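Local coordinates for LacI family sugar-binding transcriptional regulator (Enterococcus faecalis V583, PDB 4RK0), which binds ribose in the cleft of its sugar-binding domain and, as a member of the LacI family, probably regulates transcription by binding DNA, at residues A[245-248]-A[254-257]. Sequence-based numbering, arbitrary orientation.
Sequences LERI and DWEE
Arg-247 reaches from helix 233-249 to the loop ahead of strand 257-265, where its guanidinium turns one face to CZ3 and CE3 of Trp-255. CZ3 of Trp-255 sits 3.7 Å above the guanidinium plane of Arg-247, over its centre. CE3 of Trp-255 approaches NH2 of Arg-247 to 3.5 Å. The two planes are tilted by 33° and the side chains cross at about a right angle. Arg-247 leaves the helix with CG anti to the backbone N (chi1 -178°) and stays extended until a bend at chi3, a course that carries the guanidinium across to the loop. At the guanidinium edge, NH2 of Arg-247 meets the carbonyl O of Asp-254 at 2.9 Å, but the N-H...O angle of 122° makes this a weak hydrogen bond. Firmer anchors lie beside it, since NE forms a salt bridge with Asp-103 and NH1 donates to the carbonyl of Lys-253. The buried arginine thus ties the C-terminal part of the helix to the connection that follows it. The loop joins helix 233-249 to strand 257-265 at the outer end of one lobe of the periplasmic-binding-protein-like fold; strand 257-265 then enters the mixed sheet next to strand 103-107, and Asp-103 also accepts the backbone N-H of Glu-256. A second approach involves two acids: OE1 of Glu-246 and OE1 of Glu-256 are 4.3 Å apart, both side chains leaving their backbones toward the opposite segment. Lys-253 probably offsets the repulsion between these like charges, as its NZ forms a salt bridge with OE1 of Glu-256 and a long, weak ion pair with OE1 of Glu-246.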
ATOM      1  N   LEU A 245      -5.827 -13.249 -19.822  1.00 35.03           N
ATOM      2  CA  LEU A 245      -4.860 -14.014 -20.620  1.00 30.63           C
ATOM      3  C   LEU A 245      -5.539 -15.099 -21.464  1.00 39.13           C
ATOM      4  O   LEU A 245      -5.028 -15.463 -22.544  1.00 39.89           O
ATOM      5  CB  LEU A 245      -3.783 -14.609 -19.720  1.00 33.48           C
ATOM      6  CG  LEU A 245      -2.697 -13.613 -19.281  1.00 41.41           C
ATOM      7  CD1 LEU A 245      -1.694 -14.324 -18.383  1.00 49.30           C
ATOM      8  CD2 LEU A 245      -1.979 -12.990 -20.465  1.00101.05           C
ATOM      9  N   GLU A 246      -6.693 -15.578 -21.002  1.00 32.13           N
ATOM     10  CA  GLU A 246      -7.475 -16.539 -21.769  1.00 46.22           C
ATOM     11  C   GLU A 246      -8.025 -15.925 -23.037  1.00 64.86           C
ATOM     12  O   GLU A 246      -8.116 -16.607 -24.048  1.00 40.12           O
ATOM     13  CB  GLU A 246      -8.652 -17.071 -20.961  1.00 31.44           C
ATOM     14  CG  GLU A 246      -8.358 -18.298 -20.112  1.00 69.05           C
ATOM     15  CD  GLU A 246      -9.508 -18.667 -19.176  1.00 40.13           C
ATOM     16  OE1 GLU A 246     -10.623 -18.109 -19.304  1.00 69.64           O
ATOM     17  OE2 GLU A 246      -9.293 -19.510 -18.285  1.00 61.87           O
ATOM     18  N   ARG A 247      -8.425 -14.654 -22.984  1.00 36.95           N
ATOM     19  CA  ARG A 247      -8.937 -13.994 -24.179  1.00 31.10           C
ATOM     20  C   ARG A 247      -7.776 -13.665 -25.120  1.00 40.00           C
ATOM     21  O   ARG A 247      -7.885 -13.776 -26.329  1.00 42.69           O
ATOM     22  CB  ARG A 247      -9.779 -12.769 -23.809  1.00 34.95           C
ATOM     23  CG  ARG A 247     -10.378 -12.060 -25.011  1.00 35.76           C
ATOM     24  CD  ARG A 247     -11.466 -11.060 -24.583  1.00 32.80           C
ATOM     25  NE  ARG A 247     -12.556 -11.701 -23.832  1.00 35.91           N
ATOM     26  CZ  ARG A 247     -13.533 -12.436 -24.364  1.00 42.04           C
ATOM     27  NH1 ARG A 247     -13.570 -12.661 -25.676  1.00 38.65           N
ATOM     28  NH2 ARG A 247     -14.471 -12.969 -23.588  1.00 35.68           N
ATOM     29  N   ILE A 248      -6.649 -13.293 -24.562  1.00 28.63           N
ATOM     30  CA  ILE A 248      -5.483 -12.989 -25.374  1.00 34.55           C
ATOM     31  C   ILE A 248      -5.131 -14.232 -26.187  1.00 57.93           C
ATOM     32  O   ILE A 248      -4.781 -14.123 -27.342  1.00 37.89           O
ATOM     33  CB  ILE A 248      -4.303 -12.479 -24.525  1.00 48.36           C
ATOM     34  CG1 ILE A 248      -4.568 -11.027 -24.112  1.00 42.29           C
ATOM     35  CG2 ILE A 248      -2.995 -12.555 -25.291  1.00 33.74           C
ATOM     36  CD1 ILE A 248      -3.638 -10.516 -23.042  1.00 43.46           C
ATOM     37  N   ASP A 254     -16.279 -16.703 -25.185  1.00 33.30           N
ATOM     38  CA  ASP A 254     -17.469 -16.006 -24.722  1.00 33.24           C
ATOM     39  C   ASP A 254     -17.133 -15.028 -23.604  1.00 39.29           C
ATOM     40  O   ASP A 254     -16.195 -15.240 -22.844  1.00 46.90           O
ATOM     41  CB  ASP A 254     -18.574 -16.932 -24.198  1.00 32.56           C
ATOM     42  CG  ASP A 254     -19.836 -16.900 -25.070  1.00110.08           C
ATOM     43  OD1 ASP A 254     -19.761 -16.476 -26.247  1.00 71.56           O
ATOM     44  OD2 ASP A 254     -20.915 -17.301 -24.579  1.00 66.64           O
ATOM     45  N   TRP A 255     -17.958 -13.988 -23.509  1.00 39.91           N
ATOM     46  CA  TRP A 255     -17.886 -13.002 -22.447  1.00 42.57           C
ATOM     47  C   TRP A 255     -18.222 -13.673 -21.130  1.00 62.91           C
ATOM     48  O   TRP A 255     -19.243 -14.352 -21.030  1.00 50.95           O
ATOM     49  CB  TRP A 255     -18.929 -11.889 -22.667  1.00 47.33           C
ATOM     50  CG  TRP A 255     -18.861 -11.211 -23.977  1.00 43.71           C
ATOM     51  CD1 TRP A 255     -19.853 -11.161 -24.929  1.00 52.66           C
ATOM     52  CD2 TRP A 255     -17.761 -10.475 -24.508  1.00 48.16           C
ATOM     53  NE1 TRP A 255     -19.427 -10.445 -26.010  1.00 62.63           N
ATOM     54  CE2 TRP A 255     -18.138 -10.030 -25.789  1.00 47.83           C
ATOM     55  CE3 TRP A 255     -16.476 -10.177 -24.042  1.00 45.72           C
ATOM     56  CZ2 TRP A 255     -17.300  -9.273 -26.582  1.00 46.14           C
ATOM     57  CZ3 TRP A 255     -15.638  -9.433 -24.839  1.00 49.51           C
ATOM     58  CH2 TRP A 255     -16.051  -8.988 -26.096  1.00 80.40           C
ATOM     59  N   GLU A 256     -17.387 -13.455 -20.117  1.00 41.89           N
ATOM     60  CA  GLU A 256     -17.557 -14.130 -18.846  1.00 39.15           C
ATOM     61  C   GLU A 256     -17.616 -13.097 -17.729  1.00 39.98           C
ATOM     62  O   GLU A 256     -16.789 -12.187 -17.666  1.00 58.05           O
ATOM     63  CB  GLU A 256     -16.396 -15.113 -18.619  1.00 54.64           C
ATOM     64  CG  GLU A 256     -16.657 -16.126 -17.511  1.00 58.40           C
ATOM     65  CD  GLU A 256     -15.735 -17.341 -17.559  1.00 80.86           C
ATOM     66  OE1 GLU A 256     -14.796 -17.404 -18.395  1.00 53.45           O
ATOM     67  OE2 GLU A 256     -15.961 -18.258 -16.745  1.00 93.39           O
ATOM     68  N   GLU A 257     -18.617 -13.226 -16.881  1.00 36.32           N
ATOM     69  CA  GLU A 257     -18.744 -12.350 -15.743  1.00 56.07           C
ATOM     70  C   GLU A 257     -18.986 -13.174 -14.477  1.00 57.35           C
ATOM     71  O   GLU A 257     -20.059 -13.743 -14.280  1.00 57.33           O
ATOM     72  CB  GLU A 257     -19.814 -11.281 -16.032  1.00 47.98           C
ATOM     73  CG  GLU A 257     -21.084 -11.297 -15.195  1.00 96.39           C
ATOM     74  CD  GLU A 257     -21.842  -9.986 -15.292  1.00127.24           C
ATOM     75  OE1 GLU A 257     -21.756  -9.320 -16.350  1.00138.14           O
ATOM     76  OE2 GLU A 257     -22.511  -9.619 -14.302  1.00 61.17           O
TER